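Local coordinates for protein glycosyl transferase family 8 (Streptococcus pneumoniae, PDB 5GVV) that transfers galactose from UDP-galactose to the terminal glucose of already glycosylated PsrP, a serine-rich repeat protein of the pneumococcus, at residues G113-T116 / D117-L121; N150-W153 / G154-I158; S191-D194 / Q195-F198. All coordinates share one frame; numbering follows the deposited sequence.

Contact 1 of 3, residues G113-T116 / D117-L121; sequences GDLT and DLFEL
Leu115 meets the turn that follows it twice over, its carbonyl oxygen taking the amides of two residues while its CB rests against an aromatic ring. Phe119 N bonds to Leu115 O at 2.9 Å with an N-H...O angle of 163°, and Leu118 N adds a weak bond to the same oxygen. Leu115 CB sits off-centre on the Phe119 ring in a CH-pi contact, 4.2 Å from the centroid and 28° off the ring normal. It also packs on Leu118 CB at 4.3 Å. One residue on, Glu120 N reaches Thr116 O at 2.9 Å, which continues the i to i+4 pattern. Leu115 is therefore the N-cap residue of helix 116-119, and an Asx turn from Asp114 to Thr116 spans the N-cap: Asp114 OD1 accepts from Thr116 N at 2.7 Å, the donor standing above the carboxylate plane. Thr116 OG1 donates to the same OD1 over a very short distance, so one carboxylate oxygen grips both the amide and the hydroxyl of Thr116. The hydroxyl is turned that way because OG1 lies beside the backbone N (chi1 -64°). CG2 is thereby sent anti to that nitrogen, where it runs alongside Glu120 and meets OE2 of Glu120 at 3.5 Å, the two side chains pointing the same way. A water adds a further tie: its oxygen lies 2.7 Å from Asp114 O, to which it donates, and it accepts from Asp117 N. Beyond the two segments, Leu118 and Phe119 both rest on Leu103 of strand 101-105, and Phe119 extends to Val8 of strand 6-11. Asn31 brackets the loop, OD1 accepting from Leu115 N and ND2 donating to Gly113 O.

Contact 2 of 3, residues N150-W153 / G154-I158; sequences NKKW and GSETI
Trp153 and Ile158 form the packed side of this helix end, their side chains crossing at about a right angle. Ile158 CG2 lies over one face of the indole, offset toward its rim, with Trp153 CE3 the nearest ring atom at 4.1 Å. The other branch is closer to the backbone: Ile158 CG1, placed beside its own backbone N, approaches Trp153 CA to 3.6 Å. A straight bond from Ile158 N to Trp153 O, 3.2 Å long with an N-H...O angle of 166°, joins the same two residues through their backbones. Elsewhere in the core, the indole NE1 donates to Tyr127 O, and the ring meets that of Phe185 of helix 176-185. The backbone here closes helix 150-155 with a Schellman motif. Thr157 has a positive phi of 48°, and the chain turns back on the last turn through the bond from Ile158 N and a weak one from Thr157 N to Gly154 O, before helix 158-167 begins. Further up the turn the bonds keep i to i+4 spacing, Glu156 N reaching Lys152 O at 2.9 Å. Toward solvent the contacts become polar. The exposed Ser155 folds its hydroxyl back onto its own helix: OG donates to Lys151 O at 2.8 Å, tilted 33° from the carbonyl plane, while Ser155 N reaches the same oxygen within that plane, so two donors from one residue satisfy one carbonyl. The loose element is the partly exposed pair Lys152 and Glu156, which run in the same direction, yet Lys152 NZ stays 4.1 Å from Glu156 OE1. That is beyond a salt bridge, although the opposite charges would still be expected to attract. Lys152 also makes a cation-pi contact with Tyr127, against which the Glu156 side chain rests too.

Contact 3 of 3, residues S191-D194 / Q195-F198; sequences SLED and QYNF
A short 3-10 turn follows strand 189-192: Tyr196 N donates to Glu193 O at 3.1 Å and Asn197 N to Asp194 O at 3.0 Å, each donor lying well above the carbonyl plane, by 51° and 56°. Glu193 and Tyr196, three residues apart on this turn, lie side by side and point the same way. The carboxylate stands at 83° to the ring plane, and Glu193 OE1 comes within 4.0 Å of Tyr196 CE2. Leu192 CB packs on Tyr196 CB at 4.3 Å, and both residues touch Leu118 of helix 116-119. Phe198 brings its CB to 3.6 Å from Asp194 O, while its ring meets Phe135 edge-to-face. The polar ends of the turn are held from outside: Asp194 OD2 forms a salt bridge with Arg132, and Asn197 ND2 donates to Asn142 OD1. Asn197 OD1 in turn bonds to ND1 of His227, a ligand of the manganese ion. This makes Asn197 a second-shell residue: its bond to ND1 would orient the imidazole and is consistent with leaving the opposite nitrogen of the ring to face the metal.

In the fold
Contacts 1 and 3 are neighbours in the GT-A type domain, their centres 12 Å apart, and they touch: Asp117 CB lies 3.4 Å from Tyr196 OH, and Leu118 CD1 lies 3.6 Å from Leu192 CD2. The helix of contact 1 thus packs on the edge strand 189-192 and the turn that follows it. Contact 2 stands apart, its nearest atoms about 10 Å from contact 1 and about 12 Å from contact 3. Side chain to side chain, Asn197 of contact 3 is about 3 Å from the metal ligand His227, against about 11 Å for Leu118 of contact 1. Asn197 is about 7 Å from the bound manganese ion and about 8 Å from UDP, whereas Trp153 of contact 2 is about 14 Å from UDP.

Contact 1 of 3, residues G113-T116 / D117-L121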
# COMPACT_ATOMS: atom_id res chain seq x y z
N GLY A 113 -18.45 -1.15 13.61
CA GLY A 113 -19.40 -2.10 14.18
C GLY A 113 -20.40 -2.67 13.19
O GLY A 113 -20.32 -2.43 11.98
N ASP A 114 -21.36 -3.42 13.73
CA ASP A 114 -22.40 -4.08 12.95
C ASP A 114 -23.28 -3.06 12.24
O ASP A 114 -23.82 -2.16 12.89
CB ASP A 114 -23.26 -4.93 13.89
CG ASP A 114 -24.24 -5.84 13.17
OD1 ASP A 114 -24.56 -5.61 11.98
OD2 ASP A 114 -24.71 -6.79 13.81
N LEU A 115 -23.42 -3.20 10.92
CA LEU A 115 -24.24 -2.27 10.13
C LEU A 115 -25.62 -2.83 9.79
O LEU A 115 -26.28 -2.32 8.87
CB LEU A 115 -23.52 -1.87 8.84
CG LEU A 115 -22.17 -1.17 8.96
CD1 LEU A 115 -21.61 -0.83 7.59
CD2 LEU A 115 -22.29 0.09 9.81
N THR A 116 -26.07 -3.85 10.52
CA THR A 116 -27.33 -4.54 10.23
C THR A 116 -28.52 -3.58 9.99
O THR A 116 -29.23 -3.71 8.99
CB THR A 116 -27.71 -5.54 11.34
OG1 THR A 116 -26.73 -6.59 11.40
CG2 THR A 116 -29.07 -6.15 11.08
N ASP A 117 -28.70 -2.64 10.91
CA ASP A 117 -29.79 -1.66 10.83
C ASP A 117 -29.72 -0.83 9.55
O ASP A 117 -30.75 -0.42 9.00
CB ASP A 117 -29.75 -0.71 12.04
CG ASP A 117 -30.01 -1.43 13.35
OD1 ASP A 117 -30.63 -2.51 13.33
OD2 ASP A 117 -29.59 -0.90 14.41
N LEU A 118 -28.50 -0.57 9.08
CA LEU A 118 -28.29 0.18 7.85
C LEU A 118 -28.60 -0.67 6.62
O LEU A 118 -29.23 -0.21 5.67
CB LEU A 118 -26.85 0.71 7.78
CG LEU A 118 -26.42 1.37 6.47
CD1 LEU A 118 -27.34 2.52 6.12
CD2 LEU A 118 -24.97 1.84 6.53
N PHE A 119 -28.15 -1.93 6.65
CA PHE A 119 -28.40 -2.88 5.57
C PHE A 119 -29.91 -3.10 5.38
O PHE A 119 -30.38 -3.30 4.26
CB PHE A 119 -27.75 -4.22 5.90
CG PHE A 119 -26.25 -4.23 5.76
CD1 PHE A 119 -25.63 -3.67 4.65
CD2 PHE A 119 -25.46 -4.83 6.73
CE1 PHE A 119 -24.24 -3.69 4.52
CE2 PHE A 119 -24.07 -4.85 6.62
CZ PHE A 119 -23.46 -4.28 5.51
N GLU A 120 -30.65 -3.06 6.49
CA GLU A 120 -32.06 -3.43 6.49
C GLU A 120 -33.01 -2.24 6.37
O GLU A 120 -34.22 -2.41 6.47
CB GLU A 120 -32.41 -4.19 7.77
CG GLU A 120 -31.82 -5.59 7.87
CD GLU A 120 -32.12 -6.24 9.21
OE1 GLU A 120 -32.67 -5.55 10.09
OE2 GLU A 120 -31.81 -7.44 9.37
N LEU A 121 -32.46 -1.05 6.17
CA LEU A 121 -33.29 0.14 6.05
C LEU A 121 -34.20 0.02 4.83
O LEU A 121 -33.75 -0.42 3.77
CB LEU A 121 -32.44 1.41 5.97
CG LEU A 121 -33.21 2.72 5.81
CD1 LEU A 121 -34.18 2.91 6.97
CD2 LEU A 121 -32.28 3.90 5.70
O HOH W 1 -26.48 -1.47 12.86

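Contact 2 of 3, residues N150-W153 / G154-I158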
# COMPACT_ATOMS: atom_id res chain seq x y z
N ASN A 150 -30.80 0.29 -6.14
CA ASN A 150 -30.15 -0.06 -7.40
C ASN A 150 -31.11 -0.34 -8.56
O ASN A 150 -30.82 -0.02 -9.72
CB ASN A 150 -29.21 -1.24 -7.21
CG ASN A 150 -28.20 -1.37 -8.34
OD1 ASN A 150 -27.74 -0.37 -8.88
ND2 ASN A 150 -27.87 -2.61 -8.72
N LYS A 151 -32.26 -0.93 -8.25
CA LYS A 151 -33.25 -1.23 -9.28
C LYS A 151 -33.76 0.06 -9.93
O LYS A 151 -33.82 0.16 -11.16
CB LYS A 151 -34.41 -2.02 -8.68
CG LYS A 151 -35.44 -2.51 -9.70
CD LYS A 151 -36.67 -3.10 -9.01
CE LYS A 151 -37.95 -2.76 -9.77
NZ LYS A 151 -39.18 -3.13 -9.00
N LYS A 152 -34.11 1.03 -9.09
CA LYS A 152 -34.58 2.33 -9.55
C LYS A 152 -33.53 3.07 -10.37
O LYS A 152 -33.84 3.70 -11.38
CB LYS A 152 -35.00 3.19 -8.36
CG LYS A 152 -36.40 2.92 -7.82
CD LYS A 152 -37.36 4.03 -8.22
CE LYS A 152 -36.74 5.40 -7.97
NZ LYS A 152 -37.67 6.52 -8.32
N TRP A 153 -32.28 2.99 -9.92
CA TRP A 153 -31.14 3.57 -10.64
C TRP A 153 -31.01 2.97 -12.04
O TRP A 153 -30.57 3.65 -12.97
CB TRP A 153 -29.85 3.35 -9.85
CG TRP A 153 -29.68 4.27 -8.68
CD1 TRP A 153 -30.60 4.55 -7.71
CD2 TRP A 153 -28.51 5.02 -8.34
NE1 TRP A 153 -30.08 5.44 -6.80
CE2 TRP A 153 -28.79 5.74 -7.16
CE3 TRP A 153 -27.24 5.16 -8.91
CZ2 TRP A 153 -27.86 6.58 -6.55
CZ3 TRP A 153 -26.32 5.99 -8.31
CH2 TRP A 153 -26.63 6.69 -7.14
N GLY A 154 -31.38 1.70 -12.17
CA GLY A 154 -31.33 1.03 -13.46
C GLY A 154 -32.39 1.52 -14.43
O GLY A 154 -32.09 1.84 -15.58
N SER A 155 -33.63 1.59 -13.96
CA SER A 155 -34.77 1.95 -14.81
C SER A 155 -34.85 3.44 -15.13
O SER A 155 -35.25 3.82 -16.24
CB SER A 155 -36.08 1.47 -14.19
OG SER A 155 -35.91 1.15 -12.82
N GLU A 156 -34.48 4.28 -14.18
CA GLU A 156 -34.54 5.72 -14.38
C GLU A 156 -33.32 6.22 -15.14
O GLU A 156 -33.16 7.42 -15.34
CB GLU A 156 -34.66 6.44 -13.03
CG GLU A 156 -35.55 7.68 -13.04
CD GLU A 156 -37.01 7.34 -13.26
OE1 GLU A 156 -37.61 6.69 -12.38
OE2 GLU A 156 -37.54 7.72 -14.33
N THR A 157 -32.46 5.30 -15.57
CA THR A 157 -31.20 5.63 -16.26
C THR A 157 -30.38 6.71 -15.56
O THR A 157 -29.97 7.70 -16.18
CB THR A 157 -31.42 6.00 -17.76
OG1 THR A 157 -32.69 6.64 -17.94
CG2 THR A 157 -31.35 4.76 -18.64
N ILE A 158 -30.15 6.52 -14.27
CA ILE A 158 -29.47 7.53 -13.45
C ILE A 158 -28.01 7.73 -13.84
O ILE A 158 -27.49 8.85 -13.78
CB ILE A 158 -29.58 7.18 -11.95
CG1 ILE A 158 -31.05 7.09 -11.53
CG2 ILE A 158 -28.86 8.22 -11.10
CD1 ILE A 158 -31.83 8.37 -11.76

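Contact 3 of 3, residues S191-D194 / Q195-F198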
# COMPACT_ATOMS: atom_id res chain seq x y z
N SER A 191 -33.12 9.91 5.01
CA SER A 191 -32.05 10.38 5.88
C SER A 191 -31.43 9.28 6.73
O SER A 191 -32.14 8.43 7.28
CB SER A 191 -32.55 11.51 6.79
OG SER A 191 -32.71 12.72 6.08
N LEU A 192 -30.10 9.29 6.83
CA LEU A 192 -29.39 8.43 7.77
C LEU A 192 -28.92 9.26 8.94
O LEU A 192 -28.63 10.46 8.78
CB LEU A 192 -28.18 7.79 7.10
CG LEU A 192 -28.42 6.86 5.91
CD1 LEU A 192 -27.09 6.44 5.29
CD2 LEU A 192 -29.20 5.65 6.36
N GLU A 193 -28.83 8.65 10.12
CA GLU A 193 -28.26 9.32 11.29
C GLU A 193 -26.80 9.68 11.02
O GLU A 193 -26.14 9.03 10.19
CB GLU A 193 -28.35 8.42 12.52
CG GLU A 193 -29.77 8.16 13.02
CD GLU A 193 -30.03 6.69 13.28
OE1 GLU A 193 -29.47 6.14 14.26
OE2 GLU A 193 -30.80 6.07 12.51
N ASP A 194 -26.29 10.70 11.71
CA ASP A 194 -24.91 11.13 11.51
C ASP A 194 -23.91 10.01 11.77
O ASP A 194 -22.84 9.96 11.15
CB ASP A 194 -24.58 12.33 12.41
CG ASP A 194 -25.29 13.60 12.00
OD1 ASP A 194 -25.61 13.75 10.80
OD2 ASP A 194 -25.52 14.47 12.87
N GLN A 195 -24.25 9.09 12.67
CA GLN A 195 -23.31 8.03 13.05
C GLN A 195 -23.05 7.01 11.93
O GLN A 195 -22.13 6.20 12.02
CB GLN A 195 -23.78 7.31 14.32
CG GLN A 195 -24.75 6.15 14.08
CD GLN A 195 -24.65 5.09 15.16
OE1 GLN A 195 -23.57 4.80 15.67
NE2 GLN A 195 -25.79 4.49 15.51
N TYR A 196 -23.86 7.06 10.87
CA TYR A 196 -23.67 6.16 9.73
C TYR A 196 -22.83 6.81 8.63
O TYR A 196 -22.57 6.21 7.58
CB TYR A 196 -25.02 5.69 9.20
CG TYR A 196 -25.68 4.66 10.07
CD1 TYR A 196 -25.13 3.40 10.21
CD2 TYR A 196 -26.86 4.94 10.76
CE1 TYR A 196 -25.72 2.44 11.00
CE2 TYR A 196 -27.46 3.99 11.55
CZ TYR A 196 -26.88 2.74 11.67
OH TYR A 196 -27.47 1.78 12.46
N ASN A 197 -22.42 8.05 8.90
CA ASN A 197 -21.47 8.77 8.06
C ASN A 197 -20.96 9.94 8.89
O ASN A 197 -21.30 11.10 8.63
CB ASN A 197 -22.15 9.28 6.78
CG ASN A 197 -21.15 9.82 5.76
OD1 ASN A 197 -19.98 10.06 6.07
ND2 ASN A 197 -21.62 10.03 4.55
N PHE A 198 -20.15 9.63 9.90
CA PHE A 198 -19.70 10.62 10.86
C PHE A 198 -18.44 11.28 10.33
O PHE A 198 -17.35 10.69 10.36
CB PHE A 198 -19.45 9.96 12.22
CG PHE A 198 -19.33 10.93 13.37
CD1 PHE A 198 -18.11 11.53 13.66
CD2 PHE A 198 -20.43 11.23 14.16
CE1 PHE A 198 -17.99 12.42 14.72
CE2 PHE A 198 -20.32 12.12 15.22
CZ PHE A 198 -19.10 12.71 15.50